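Local coordinates for phosphate binding protein (Planctomyces limnophilus, PDB 4JWO) that probably binds phosphate as the periplasmic-type solute-binding component of a system that carries phosphate across the cytoplasmic membrane, at residues A[154-165]-A[176-184]. Residues are numbered along the deposited sequence; the frame is centred on the assembly and turned at random.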
ATOM      1  N   PHE A 154     -25.533   5.723   9.975  1.00 18.17           N
ATOM      2  CA  PHE A 154     -25.188   7.117  10.230  1.00 17.76           C
ATOM      3  C   PHE A 154     -23.764   7.477   9.817  1.00 15.38           C
ATOM      4  O   PHE A 154     -23.477   8.648   9.550  1.00 17.44           O
ATOM      5  CB  PHE A 154     -25.427   7.490  11.707  1.00 16.69           C
ATOM      6  CG  PHE A 154     -24.605   6.684  12.675  1.00 14.75           C
ATOM      7  CD1 PHE A 154     -23.318   7.076  13.008  1.00 17.40           C
ATOM      8  CD2 PHE A 154     -25.110   5.515  13.226  1.00 17.08           C
ATOM      9  CE1 PHE A 154     -22.550   6.323  13.879  1.00 17.62           C
ATOM     10  CE2 PHE A 154     -24.350   4.765  14.111  1.00 15.11           C
ATOM     11  CZ  PHE A 154     -23.068   5.167  14.431  1.00 14.80           C
ATOM     12  N   ALA A 155     -22.862   6.494   9.779  1.00 16.82           N
ATOM     13  CA  ALA A 155     -21.461   6.767   9.420  1.00 15.72           C
ATOM     14  C   ALA A 155     -21.100   6.293   8.019  1.00 16.12           C
ATOM     15  O   ALA A 155     -19.955   5.906   7.763  1.00 15.23           O
ATOM     16  CB  ALA A 155     -20.512   6.160  10.451  1.00 15.97           C
ATOM     17  N   GLU A 156     -22.057   6.350   7.103  1.00 16.89           N
ATOM     18  CA  GLU A 156     -21.856   5.808   5.755  1.00 17.43           C
ATOM     19  C   GLU A 156     -20.823   6.567   4.932  1.00 16.52           C
ATOM     20  O   GLU A 156     -20.218   6.012   4.011  1.00 17.88           O
ATOM     21  CB  GLU A 156     -23.187   5.690   5.009  1.00 20.52           C
ATOM     22  CG  GLU A 156     -24.101   4.672   5.668  1.00 18.70           C
ATOM     23  CD  GLU A 156     -25.347   4.412   4.868  1.00 26.72           C
ATOM     24  OE1 GLU A 156     -25.563   5.135   3.873  1.00 28.96           O
ATOM     25  OE2 GLU A 156     -26.109   3.483   5.233  1.00 24.16           O
ATOM     26  N   CYS A 157     -20.641   7.844   5.259  1.00 17.13           N
ATOM     27  CA  CYS A 157     -19.592   8.664   4.659  1.00 15.91           C
ATOM     28  C   CYS A 157     -18.829   9.349   5.780  1.00 18.72           C
ATOM     29  O   CYS A 157     -19.433   9.923   6.684  1.00 26.41           O
ATOM     30  CB  CYS A 157     -20.180   9.721   3.726  1.00 14.94           C
ATOM     31  SG  CYS A 157     -18.828  10.720   3.007  1.00 22.53           S
HETATM   32  N   MSE A 158     -17.497   9.262   5.748  1.00 17.66           N
HETATM   33  CA  MSE A 158     -16.678   9.884   6.785  1.00 16.20           C
HETATM   34  C   MSE A 158     -15.540  10.637   6.141  1.00 16.88           C
HETATM   35  O   MSE A 158     -15.145  10.319   5.027  1.00 19.61           O
HETATM   36  CB  MSE A 158     -16.117   8.831   7.745  1.00 18.13           C
HETATM   37  CG  MSE A 158     -17.210   8.058   8.469  1.00 19.82           C
HETATM   38 SE   MSE A 158     -16.533   6.720   9.669  0.76 19.93          SE
HETATM   39  CE  MSE A 158     -15.715   7.894  10.985  1.00 18.77           C
ATOM     40  N   THR A 159     -15.012  11.621   6.856  1.00 17.83           N
ATOM     41  CA  THR A 159     -13.881  12.391   6.357  1.00 17.81           C
ATOM     42  C   THR A 159     -12.586  11.809   6.885  1.00 17.83           C
ATOM     43  O   THR A 159     -12.578  11.117   7.906  1.00 17.89           O
ATOM     44  CB  THR A 159     -13.966  13.872   6.780  1.00 19.10           C
ATOM     45  OG1 THR A 159     -13.844  13.965   8.201  1.00 23.70           O
ATOM     46  CG2 THR A 159     -15.290  14.469   6.351  1.00 22.16           C
ATOM     47  N   VAL A 160     -11.488  12.108   6.198  1.00 16.89           N
ATOM     48  CA  VAL A 160     -10.173  11.771   6.719  1.00 17.67           C
ATOM     49  C   VAL A 160      -9.972  12.430   8.080  1.00 19.09           C
ATOM     50  O   VAL A 160      -9.453  11.802   8.999  1.00 18.44           O
ATOM     51  CB  VAL A 160      -9.064  12.181   5.734  1.00 21.84           C
ATOM     52  CG1 VAL A 160      -7.689  12.126   6.402  1.00 21.28           C
ATOM     53  CG2 VAL A 160      -9.109  11.280   4.520  1.00 19.20           C
ATOM     54  N   ALA A 161     -10.436  13.670   8.217  1.00 19.67           N
ATOM     55  CA  ALA A 161     -10.331  14.374   9.489  1.00 20.85           C
ATOM     56  C   ALA A 161     -11.054  13.618  10.606  1.00 21.19           C
ATOM     57  O   ALA A 161     -10.548  13.537  11.725  1.00 21.90           O
ATOM     58  CB  ALA A 161     -10.853  15.795   9.370  1.00 22.81           C
ATOM     59  N   GLU A 162     -12.228  13.064  10.308  1.00 18.09           N
ATOM     60  CA  GLU A 162     -12.950  12.286  11.311  1.00 18.51           C
ATOM     61  C   GLU A 162     -12.217  11.006  11.661  1.00 19.61           C
ATOM     62  O   GLU A 162     -12.152  10.614  12.825  1.00 19.12           O
ATOM     63  CB  GLU A 162     -14.380  11.986  10.857  1.00 16.68           C
ATOM     64  CG  GLU A 162     -15.273  13.186  11.030  1.00 20.08           C
ATOM     65  CD  GLU A 162     -16.553  13.099  10.237  1.00 22.41           C
ATOM     66  OE1 GLU A 162     -16.667  12.228   9.346  1.00 19.83           O
ATOM     67  OE2 GLU A 162     -17.455  13.922  10.508  1.00 23.52           O
ATOM     68  N   LEU A 163     -11.646  10.361  10.654  1.00 17.98           N
ATOM     69  CA  LEU A 163     -10.875   9.153  10.914  1.00 16.55           C
ATOM     70  C   LEU A 163      -9.652   9.467  11.775  1.00 19.11           C
ATOM     71  O   LEU A 163      -9.266   8.671  12.640  1.00 18.35           O
ATOM     72  CB  LEU A 163     -10.504   8.468   9.596  1.00 15.63           C
ATOM     73  CG  LEU A 163     -11.731   7.861   8.877  1.00 16.58           C
ATOM     74  CD1 LEU A 163     -11.423   7.512   7.418  1.00 19.15           C
ATOM     75  CD2 LEU A 163     -12.260   6.625   9.608  1.00 18.76           C
ATOM     76  N   ASN A 164      -9.054  10.634  11.557  1.00 17.73           N
ATOM     77  CA  ASN A 164      -7.908  11.064  12.354  1.00 17.32           C
ATOM     78  C   ASN A 164      -8.332  11.358  13.787  1.00 22.29           C
ATOM     79  O   ASN A 164      -7.637  11.031  14.738  1.00 19.29           O
ATOM     80  CB  ASN A 164      -7.221  12.278  11.705  1.00 16.44           C
ATOM     81  CG  ASN A 164      -6.181  12.908  12.596  1.00 22.99           C
ATOM     82  OD1 ASN A 164      -6.328  14.061  13.010  1.00 30.22           O
ATOM     83  ND2 ASN A 164      -5.115  12.168  12.897  1.00 20.72           N
ATOM     84  N   LYS A 165      -9.502  11.959  13.938  1.00 22.15           N
ATOM     85  CA  LYS A 165     -10.051  12.230  15.255  1.00 21.60           C
ATOM     86  C   LYS A 165     -10.178  10.931  16.064  1.00 20.04           C
ATOM     87  O   LYS A 165      -9.947  10.910  17.273  1.00 21.17           O
ATOM     88  CB  LYS A 165     -11.425  12.894  15.089  1.00 24.53           C
ATOM     89  CG  LYS A 165     -11.971  13.558  16.320  1.00 34.22           C
ATOM     90  CD  LYS A 165     -13.288  14.245  15.974  1.00 33.15           C
ATOM     91  CE  LYS A 165     -13.797  15.100  17.113  1.00 38.19           C
ATOM     92  NZ  LYS A 165     -15.110  15.704  16.755  1.00 40.04           N
ATOM     93  N   TRP A 176     -19.299   7.309  19.258  1.00 15.53           N
ATOM     94  CA  TRP A 176     -19.599   7.888  17.955  1.00 14.86           C
ATOM     95  C   TRP A 176     -20.008   9.358  18.061  1.00 17.10           C
ATOM     96  O   TRP A 176     -19.712  10.155  17.172  1.00 17.63           O
ATOM     97  CB  TRP A 176     -20.692   7.072  17.263  1.00 15.17           C
ATOM     98  CG  TRP A 176     -20.228   5.741  16.765  1.00 14.90           C
ATOM     99  CD1 TRP A 176     -20.390   4.537  17.381  1.00 16.96           C
ATOM    100  CD2 TRP A 176     -19.544   5.473  15.535  1.00 15.48           C
ATOM    101  NE1 TRP A 176     -19.854   3.531  16.615  1.00 15.92           N
ATOM    102  CE2 TRP A 176     -19.333   4.081  15.464  1.00 16.03           C
ATOM    103  CE3 TRP A 176     -19.096   6.279  14.480  1.00 15.65           C
ATOM    104  CZ2 TRP A 176     -18.680   3.471  14.387  1.00 17.84           C
ATOM    105  CZ3 TRP A 176     -18.456   5.674  13.408  1.00 19.59           C
ATOM    106  CH2 TRP A 176     -18.260   4.280  13.370  1.00 18.13           C
ATOM    107  N   SER A 177     -20.695   9.709  19.149  1.00 17.01           N
ATOM    108  CA  SER A 177     -21.194  11.071  19.374  1.00 18.56           C
ATOM    109  C   SER A 177     -20.053  12.076  19.454  1.00 22.49           C
ATOM    110  O   SER A 177     -20.256  13.289  19.313  1.00 25.04           O
ATOM    111  CB  SER A 177     -22.000  11.131  20.675  1.00 21.58           C
ATOM    112  OG  SER A 177     -21.214  10.642  21.753  1.00 22.68           O
ATOM    113  N   GLU A 178     -18.859  11.566  19.719  1.00 19.02           N
ATOM    114  CA  GLU A 178     -17.680  12.404  19.864  1.00 19.56           C
ATOM    115  C   GLU A 178     -17.007  12.667  18.521  1.00 23.80           C
ATOM    116  O   GLU A 178     -16.134  13.529  18.423  1.00 28.32           O
ATOM    117  CB  GLU A 178     -16.682  11.751  20.839  1.00 23.24           C
ATOM    118  CG  GLU A 178     -17.158  11.760  22.282  1.00 29.89           C
ATOM    119  CD  GLU A 178     -16.327  10.877  23.199  1.00 38.61           C
ATOM    120  OE1 GLU A 178     -15.729   9.903  22.704  1.00 26.64           O
ATOM    121  OE2 GLU A 178     -16.277  11.151  24.418  1.00 42.81           O
ATOM    122  N   VAL A 179     -17.409  11.930  17.487  1.00 20.12           N
ATOM    123  CA  VAL A 179     -16.813  12.088  16.161  1.00 21.19           C
ATOM    124  C   VAL A 179     -17.533  13.162  15.357  1.00 23.02           C
ATOM    125  O   VAL A 179     -16.910  14.042  14.777  1.00 23.88           O
ATOM    126  CB  VAL A 179     -16.813  10.766  15.376  1.00 20.28           C
ATOM    127  CG1 VAL A 179     -16.081  10.942  14.038  1.00 18.18           C
ATOM    128  CG2 VAL A 179     -16.152   9.678  16.203  1.00 19.51           C
ATOM    129  N   ARG A 180     -18.855  13.091  15.333  1.00 19.25           N
ATOM    130  CA  ARG A 180     -19.664  14.083  14.635  1.00 22.50           C
ATOM    131  C   ARG A 180     -20.905  14.387  15.453  1.00 19.32           C
ATOM    132  O   ARG A 180     -21.515  13.479  16.023  1.00 19.06           O
ATOM    133  CB  ARG A 180     -20.076  13.584  13.245  1.00 20.34           C
ATOM    134  CG  ARG A 180     -20.825  14.633  12.410  1.00 20.79           C
ATOM    135  CD  ARG A 180     -21.317  14.043  11.107  1.00 18.14           C
ATOM    136  NE  ARG A 180     -20.218  13.539  10.289  1.00 21.34           N
ATOM    137  CZ  ARG A 180     -20.339  13.153   9.027  1.00 30.48           C
ATOM    138  NH1 ARG A 180     -21.513  13.248   8.422  1.00 32.50           N
ATOM    139  NH2 ARG A 180     -19.279  12.690   8.369  1.00 32.40           N
ATOM    140  N   GLU A 181     -21.262  15.670  15.499  1.00 20.44           N
ATOM    141  CA  GLU A 181     -22.428  16.164  16.220  1.00 26.72           C
ATOM    142  C   GLU A 181     -23.654  15.331  15.905  1.00 23.22           C
ATOM    143  O   GLU A 181     -24.010  15.154  14.739  1.00 22.67           O
ATOM    144  CB  GLU A 181     -22.719  17.618  15.820  1.00 27.22           C
ATOM    145  CG  GLU A 181     -23.930  18.214  16.510  1.00 41.70           C
ATOM    146  CD  GLU A 181     -23.655  18.570  17.955  1.00 54.59           C
ATOM    147  OE1 GLU A 181     -22.469  18.770  18.302  1.00 61.66           O
ATOM    148  OE2 GLU A 181     -24.620  18.650  18.744  1.00 59.78           O
ATOM    149  N   GLY A 182     -24.291  14.803  16.945  1.00 23.00           N
ATOM    150  CA  GLY A 182     -25.566  14.137  16.788  1.00 21.75           C
ATOM    151  C   GLY A 182     -25.506  12.632  16.621  1.00 19.35           C
ATOM    152  O   GLY A 182     -26.517  11.963  16.776  1.00 17.28           O
ATOM    153  N   TRP A 183     -24.331  12.092  16.318  1.00 17.55           N
ATOM    154  CA  TRP A 183     -24.196  10.645  16.166  1.00 16.00           C
ATOM    155  C   TRP A 183     -24.471   9.959  17.512  1.00 16.09           C
ATOM    156  O   TRP A 183     -24.347  10.589  18.568  1.00 17.72           O
ATOM    157  CB  TRP A 183     -22.801  10.286  15.640  1.00 17.98           C
ATOM    158  CG  TRP A 183     -22.648  10.454  14.161  1.00 14.69           C
ATOM    159  CD1 TRP A 183     -23.592  10.906  13.287  1.00 18.53           C
ATOM    160  CD2 TRP A 183     -21.482  10.159  13.388  1.00 14.99           C
ATOM    161  NE1 TRP A 183     -23.085  10.909  12.003  1.00 18.85           N
ATOM    162  CE2 TRP A 183     -21.790  10.457  12.038  1.00 16.62           C
ATOM    163  CE3 TRP A 183     -20.207   9.667  13.698  1.00 14.28           C
ATOM    164  CZ2 TRP A 183     -20.868  10.281  11.003  1.00 19.79           C
ATOM    165  CZ3 TRP A 183     -19.286   9.495  12.669  1.00 18.44           C
ATOM    166  CH2 TRP A 183     -19.625   9.802  11.335  1.00 19.33           C
ATOM    167  N   PRO A 184     -24.864   8.681  17.478  1.00 18.52           N
ATOM    168  CA  PRO A 184     -25.283   8.009  18.714  1.00 18.65           C
ATOM    169  C   PRO A 184     -24.245   8.019  19.829  1.00 17.74           C
ATOM    170  O   PRO A 184     -23.033   7.882  19.611  1.00 17.94           O
ATOM    171  CB  PRO A 184     -25.568   6.576  18.258  1.00 18.34           C
ATOM    172  CG  PRO A 184     -26.007   6.738  16.836  1.00 19.34           C
ATOM    173  CD  PRO A 184     -25.153   7.863  16.284  1.00 20.13           C
TER
HETATM  174  O   HOH W   1     -17.118  15.688  12.570  1.00 27.72           O
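E162 and R180 clamp the start of helix 160-167 to the loop before strand 189-192, in one lobe of a fold of the periplasmic binding protein type. Followed outward from CB, E162 first lays CB and CG against V179 CG1, both at 3.8 Å. CG lies anti to the carbonyl carbon (chi1 -78°), and the chain then runs extended to a carboxylate nearly coplanar with the R180 guanidinium. R180 grips the E162 carboxylate side-on: NH2 reaches the syn lone pair of E162 OE1 at 2.8 Å in a nearly straight bond, while NE meets E162 OE2, also at 2.8 Å and tilted from both planes. OE1 also accepts T159 N from above the carboxylate plane. T159 OG1 in turn accepts E162 N, completing a capping box at the helix N-terminus, so the carboxylate serves cap and salt bridge together. A water joins OE2 to V179 O, and R180 NH2 adds a weak bond to C157 O, beside the disulfide to C266. One turn further along the helix, extended K165 brings NZ to E178 O and V179 O.

Beyond the salt bridge, F154, W176 and W183 form an aromatic cluster. The F154 ring turns its edge to the faces of both tryptophans, its plane 84° from that of W176 and 61° from that of W183. P184 CD sits over the centre of the F154 ring, 3.6 Å from the centroid. A155 CB touches both W176 CZ3 and W183 CH2. W176 NE1 is hydrogen-bonded to G236 O, outside the two segments. The W183 indole is sandwiched, with F154 CD1 3.5 Å above one face and R180 CB 3.6 Å above the other.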